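PDB 5B57: putative hemin ABC transport system, membrane protein from Burkholderia cenocepacia J2315, which probably moves hemin across the cell membrane, as the membrane-spanning subunit of an ATP-driven importer of the FecCD family. Local coordinates for residues G148-I153 against R227-W232; D264-L269 against P325-V330. All coordinates share one frame; numbering follows the deposited sequence.

Overall arrangement
Contacts 1 and 2 lie on opposite sides of the chain's centre, with their own centres about 37 Å apart, and they share no helix. Both bury most of their touching residues, but contact 2 has an exposed charged margin in D264 and R328. In contact 1 (148-153 with 227-232) two nearly antiparallel helical segments meet through methyl groups, a leucine and an indole, a chemistry suited to an apolar interior. Contact 2 (264-269 with 325-330) instead joins a short helix to the start of helix 327-352 by directed hydrogen bonds. A second copy of this protein adjoins contact 1, whereas contact 2 lies against a chain of another protein.

Contact 1: G148-I153 against R227-W232; sequences GATTLI and RSLTFW
A149 and W232 meet as a methyl group over an aromatic face. The CB of A149 stands 3.7 Å from the centroid of the six-membered ring of W232, 16° off the ring normal, a CH-pi contact. W232 reaches it because its CG is anti to the backbone N (chi1 -177°), which carries the indole across to the other helix. Two conformers of W232 are modelled, so this CH-pi contact is certain for only one of them. Alanine suits the place, since its single methyl can lie under a broad ring.

The next layer belongs to L229, whose side chain crosses that of T150 at about a right angle. CD2 of L229 lies 3.6 Å from CG2 of T150, and it also meets OG1; that hydroxyl is hydrogen-bonded to the carbonyl of A146, so a polar residue can face leucine here. I153 runs past L229 in the opposite direction, with CD1 of I153 3.6 Å from CD2 of L229. CD1 of I153 also lies 3.5 Å from CB of S228, where a small residue admits the isoleucine.

The segments are almost antiparallel, at 160° with axes 10.1 Å apart. R227 extends away from this interface to a salt bridge with D223 of the second subunit. The packing therefore rests on shape and exclusion of water, with the hydroxyl of T150 turned to its own helix and R227 to the neighbouring copy.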
loop_
_atom_site.group_PDB
_atom_site.type_symbol
_atom_site.label_atom_id
_atom_site.label_comp_id
_atom_site.label_asym_id
_atom_site.label_seq_id
_atom_site.Cartn_x
_atom_site.Cartn_y
_atom_site.Cartn_z
ATOM N N GLY A 148 -1.942 3.707 -30.314
ATOM C CA GLY A 148 -2.577 3.518 -31.609
ATOM C C GLY A 148 -2.973 4.825 -32.266
ATOM O O GLY A 148 -2.854 4.985 -33.483
ATOM N N ALA A 149 -3.451 5.777 -31.463
ATOM C CA ALA A 149 -3.767 7.101 -31.986
ATOM C C ALA A 149 -2.524 7.799 -32.549
ATOM O O ALA A 149 -2.604 8.473 -33.580
ATOM C CB ALA A 149 -4.416 7.947 -30.893
ATOM N N THR A 150 -1.372 7.658 -31.888
ATOM C CA THR A 150 -0.188 8.353 -32.370
ATOM C C THR A 150 0.470 7.597 -33.519
ATOM O O THR A 150 0.975 8.218 -34.468
ATOM C CB THR A 150 0.798 8.563 -31.222
ATOM O OG1 THR A 150 0.157 9.327 -30.211
ATOM C CG2 THR A 150 2.018 9.358 -31.679
ATOM N N THR A 151 0.477 6.259 -33.452
ATOM C CA THR A 151 0.964 5.462 -34.575
ATOM C C THR A 151 0.299 5.885 -35.880
ATOM O O THR A 151 0.960 5.994 -36.919
ATOM C CB THR A 151 0.714 3.981 -34.314
ATOM O OG1 THR A 151 1.432 3.576 -33.143
ATOM C CG2 THR A 151 1.167 3.162 -35.490
ATOM N N LEU A 152 -1.009 6.163 -35.832
ATOM C CA LEU A 152 -1.746 6.526 -37.035
ATOM C C LEU A 152 -1.519 7.977 -37.436
ATOM O O LEU A 152 -1.333 8.264 -38.624
ATOM C CB LEU A 152 -3.247 6.278 -36.857
ATOM C CG LEU A 152 -4.040 6.744 -38.107
ATOM C CD1 LEU A 152 -3.730 5.920 -39.319
ATOM C CD2 LEU A 152 -5.521 6.745 -37.914
ATOM N N ILE A 153 -1.563 8.910 -36.484
ATOM C CA ILE A 153 -1.399 10.321 -36.842
ATOM C C ILE A 153 -0.029 10.558 -37.479
ATOM O O ILE A 153 0.098 11.346 -38.424
ATOM C CB ILE A 153 -1.627 11.221 -35.609
ATOM C CG1 ILE A 153 -3.054 11.101 -35.067
ATOM C CG2 ILE A 153 -1.250 12.678 -35.893
ATOM C CD1 ILE A 153 -3.329 12.046 -33.921
ATOM N N ARG A 227 0.078 18.782 -33.788
ATOM C CA ARG A 227 -1.094 19.522 -33.318
ATOM C C ARG A 227 -2.271 18.590 -33.020
ATOM O O ARG A 227 -3.036 18.822 -32.063
ATOM C CB ARG A 227 -1.495 20.604 -34.322
ATOM C CG ARG A 227 -2.684 21.423 -33.865
ATOM C CD ARG A 227 -2.652 22.837 -34.377
ATOM N NE ARG A 227 -1.754 23.682 -33.595
ATOM C CZ ARG A 227 -2.123 24.362 -32.511
ATOM N NH1 ARG A 227 -3.375 24.301 -32.065
ATOM N NH2 ARG A 227 -1.232 25.108 -31.871
ATOM N N SER A 228 -2.409 17.513 -33.799
ATOM C CA SER A 228 -3.393 16.474 -33.494
ATOM C C SER A 228 -3.102 15.784 -32.151
ATOM O O SER A 228 -3.929 15.804 -31.231
ATOM C CB SER A 228 -3.406 15.457 -34.627
ATOM O OG SER A 228 -3.928 16.055 -35.792
ATOM N N LEU A 229 -1.931 15.154 -32.038
ATOM C CA LEU A 229 -1.474 14.542 -30.803
ATOM C C LEU A 229 -1.781 15.371 -29.568
ATOM O O LEU A 229 -2.422 14.883 -28.624
ATOM C CB LEU A 229 0.029 14.318 -30.896
ATOM C CG LEU A 229 0.375 13.333 -31.982
ATOM C CD1 LEU A 229 1.871 13.137 -31.913
ATOM C CD2 LEU A 229 -0.441 12.044 -31.756
ATOM N N THR A 230 -1.319 16.625 -29.523
ATOM C CA THR A 230 -1.567 17.375 -28.296
ATOM C C THR A 230 -3.052 17.664 -28.124
ATOM O O THR A 230 -3.558 17.614 -27.000
ATOM C CB THR A 230 -0.753 18.670 -28.235
ATOM O OG1 THR A 230 -1.431 19.685 -28.964
ATOM C CG2 THR A 230 0.616 18.490 -28.816
ATOM N N PHE A 231 -3.779 17.952 -29.208
ATOM C CA PHE A 231 -5.217 18.185 -29.051
ATOM C C PHE A 231 -5.919 16.935 -28.537
ATOM O O PHE A 231 -6.686 16.989 -27.564
ATOM C CB PHE A 231 -5.840 18.646 -30.369
ATOM C CG PHE A 231 -7.294 18.280 -30.495
ATOM C CD1 PHE A 231 -8.277 19.100 -29.923
ATOM C CD2 PHE A 231 -7.682 17.099 -31.156
ATOM C CE1 PHE A 231 -9.610 18.766 -30.020
ATOM C CE2 PHE A 231 -9.018 16.745 -31.242
ATOM C CZ PHE A 231 -9.996 17.588 -30.675
ATOM N N TRP A 232 -5.683 15.796 -29.200
ATOM C CA TRP A 232 -6.252 14.526 -28.756
ATOM C C TRP A 232 -5.827 14.203 -27.330
ATOM O O TRP A 232 -6.605 13.635 -26.564
ATOM C CB TRP A 232 -5.824 13.425 -29.728
ATOM C CG TRP A 232 -6.381 12.058 -29.476
ATOM C CD1 TRP A 232 -7.513 11.514 -30.024
ATOM C CD2 TRP A 232 -5.809 11.028 -28.649
ATOM N NE1 TRP A 232 -7.690 10.210 -29.574
ATOM C CE2 TRP A 232 -6.657 9.899 -28.732
ATOM C CE3 TRP A 232 -4.670 10.956 -27.846
ATOM C CZ2 TRP A 232 -6.402 8.747 -28.055
ATOM C CZ3 TRP A 232 -4.431 9.816 -27.186
ATOM C CH2 TRP A 232 -5.293 8.723 -27.281
#

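Contact 2: D264-L269 against P325-V330; sequences DALNAL and PDQRIV
N267 bridges the two segments with both ends of its side-chain amide, and these two hydrogen bonds carry the contact. OD1 of N267 accepts from the backbone N of Q327 at 2.6 Å, with an N-H...O angle of 165°. The donor lies in the carbonyl plane of the asparagine, on a lone pair. From the other end, ND2 of N267 gives a hydrogen to OD1 of D326 at 2.7 Å, meeting that carboxylate from above its plane. Asparagine fits because one flat group offers an acceptor and a donor side by side, and engaging both fixes its rotation.

The second kind of interaction is capping. D326 is the N-cap of helix 327-352, and its OD1 also accepts from R328 N at 2.7 Å. The two donors approach that oxygen from opposite faces of the carboxylate, so N267 probably helps to position the capping group.

Charges add a looser layer towards the exposed side, where D264 and R328 lie. In the modelled conformer, one of two, R328 NH1 forms a salt bridge with OD2 of D326 at 3.1 Å, through charge alone. D264 OD1 lies 4.0 Å from R328 NE, beyond salt-bridge range.

Van der Waals packing completes the contact. With chi1 at -165° the side chain of Q327 leaves opposite its own N, and a bend at chi2 lays it against L266. CB of L266 lies 3.9 Å from CG of Q327, with CD1 of L266 beside the amide. A127 of helix 94-128 touches both residues.

Aromatic side chains from a chain of another protein pack on D264, N267 and P325. A short helix between long membrane helices, held to an N-capped helix start and facing a partner chain, is consistent with the cytoplasmic coupling region of FecCD-type importers, which contacts the ATP-binding subunit.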
loop_
_atom_site.group_PDB
_atom_site.type_symbol
_atom_site.label_atom_id
_atom_site.label_comp_id
_atom_site.label_asym_id
_atom_site.label_seq_id
_atom_site.Cartn_x
_atom_site.Cartn_y
_atom_site.Cartn_z
ATOM N N ASP A 264 -23.041 -8.517 -7.599
ATOM C CA ASP A 264 -23.078 -9.257 -6.346
ATOM C C ASP A 264 -21.713 -9.851 -6.028
ATOM O O ASP A 264 -21.208 -9.705 -4.906
ATOM C CB ASP A 264 -24.142 -10.349 -6.413
ATOM C CG ASP A 264 -25.555 -9.790 -6.472
ATOM O OD1 ASP A 264 -25.849 -8.804 -5.760
ATOM O OD2 ASP A 264 -26.369 -10.348 -7.237
ATOM N N ALA A 265 -21.094 -10.506 -7.021
ATOM C CA ALA A 265 -19.751 -11.043 -6.838
ATOM C C ALA A 265 -18.778 -9.962 -6.371
ATOM O O ALA A 265 -17.947 -10.203 -5.484
ATOM C CB ALA A 265 -19.273 -11.682 -8.135
ATOM N N LEU A 266 -18.885 -8.755 -6.938
ATOM C CA LEU A 266 -18.019 -7.659 -6.515
ATOM C C LEU A 266 -18.294 -7.255 -5.079
ATOM O O LEU A 266 -17.365 -6.885 -4.350
ATOM C CB LEU A 266 -18.180 -6.452 -7.439
ATOM C CG LEU A 266 -17.502 -6.537 -8.808
ATOM C CD1 LEU A 266 -18.017 -5.415 -9.705
ATOM C CD2 LEU A 266 -15.996 -6.492 -8.648
ATOM N N ASN A 267 -19.557 -7.309 -4.650
ATOM C CA ASN A 267 -19.844 -6.959 -3.265
ATOM C C ASN A 267 -19.211 -7.964 -2.335
ATOM O O ASN A 267 -18.645 -7.583 -1.309
ATOM C CB ASN A 267 -21.342 -6.868 -3.015
ATOM C CG ASN A 267 -21.888 -5.488 -3.300
ATOM O OD1 ASN A 267 -21.135 -4.513 -3.364
ATOM N ND2 ASN A 267 -23.205 -5.394 -3.479
ATOM N N ALA A 268 -19.263 -9.251 -2.703
ATOM C CA ALA A 268 -18.673 -10.298 -1.874
ATOM C C ALA A 268 -17.155 -10.199 -1.848
ATOM O O ALA A 268 -16.541 -10.460 -0.809
ATOM C CB ALA A 268 -19.120 -11.679 -2.355
ATOM N N LEU A 269 -16.549 -9.805 -2.972
ATOM C CA LEU A 269 -15.104 -9.612 -3.067
ATOM C C LEU A 269 -14.589 -8.448 -2.222
ATOM O O LEU A 269 -13.409 -8.437 -1.847
ATOM C CB LEU A 269 -14.733 -9.406 -4.524
ATOM C CG LEU A 269 -13.267 -9.184 -4.813
ATOM C CD1 LEU A 269 -12.498 -10.408 -4.364
ATOM C CD2 LEU A 269 -13.120 -8.936 -6.305
ATOM N N PRO A 325 -20.833 1.251 0.008
ATOM C CA PRO A 325 -20.129 0.596 -1.099
ATOM C C PRO A 325 -20.963 -0.384 -1.899
ATOM O O PRO A 325 -20.438 -0.924 -2.873
ATOM C CB PRO A 325 -18.974 -0.136 -0.392
ATOM C CG PRO A 325 -19.457 -0.383 0.988
ATOM C CD PRO A 325 -20.394 0.756 1.325
ATOM N N ASP A 326 -22.217 -0.651 -1.526
ATOM C CA ASP A 326 -23.012 -1.671 -2.213
ATOM C C ASP A 326 -22.926 -1.517 -3.730
ATOM O O ASP A 326 -23.413 -0.523 -4.283
ATOM C CB ASP A 326 -24.477 -1.610 -1.761
ATOM C CG ASP A 326 -25.350 -2.734 -2.383
ATOM O OD1 ASP A 326 -24.980 -3.337 -3.422
ATOM O OD2 ASP A 326 -26.434 -3.021 -1.821
ATOM N N GLN A 327 -22.323 -2.499 -4.417
ATOM C CA GLN A 327 -22.137 -2.390 -5.861
ATOM C C GLN A 327 -23.459 -2.169 -6.595
ATOM O O GLN A 327 -23.485 -1.553 -7.660
ATOM C CB GLN A 327 -21.436 -3.644 -6.384
ATOM C CG GLN A 327 -20.844 -3.558 -7.794
ATOM C CD GLN A 327 -19.786 -2.450 -7.986
ATOM O OE1 GLN A 327 -19.308 -1.833 -7.023
ATOM N NE2 GLN A 327 -19.422 -2.201 -9.245
ATOM N N ARG A 328 -24.573 -2.642 -6.027
ATOM C CA ARG A 328 -25.866 -2.528 -6.694
ATOM C C ARG A 328 -26.343 -1.083 -6.784
ATOM O O ARG A 328 -27.058 -0.717 -7.705
ATOM C CB ARG A 328 -26.891 -3.420 -5.972
ATOM C CG ARG A 328 -27.211 -4.761 -6.665
ATOM C CD ARG A 328 -27.321 -5.951 -5.674
ATOM N NE ARG A 328 -28.447 -5.880 -4.727
ATOM C CZ ARG A 328 -28.327 -5.842 -3.396
ATOM N NH1 ARG A 328 -27.125 -5.866 -2.818
ATOM N NH2 ARG A 328 -29.416 -5.785 -2.637
ATOM N N ILE A 329 -25.941 -0.238 -5.815
ATOM C CA ILE A 329 -26.201 1.202 -5.883
ATOM C C ILE A 329 -25.089 1.940 -6.628
ATOM O O ILE A 329 -25.350 2.825 -7.445
ATOM C CB ILE A 329 -26.360 1.782 -4.465
ATOM C CG1 ILE A 329 -27.546 1.157 -3.769
ATOM C CG2 ILE A 329 -26.488 3.301 -4.508
ATOM C CD1 ILE A 329 -27.453 1.200 -2.232
ATOM N N VAL A 330 -23.827 1.619 -6.330
ATOM C CA VAL A 330 -22.732 2.514 -6.695
ATOM C C VAL A 330 -22.510 2.522 -8.201
ATOM O O VAL A 330 -22.177 3.561 -8.779
ATOM C CB VAL A 330 -21.449 2.128 -5.947
ATOM C CG1 VAL A 330 -20.225 2.815 -6.599
ATOM C CG2 VAL A 330 -21.579 2.458 -4.482
#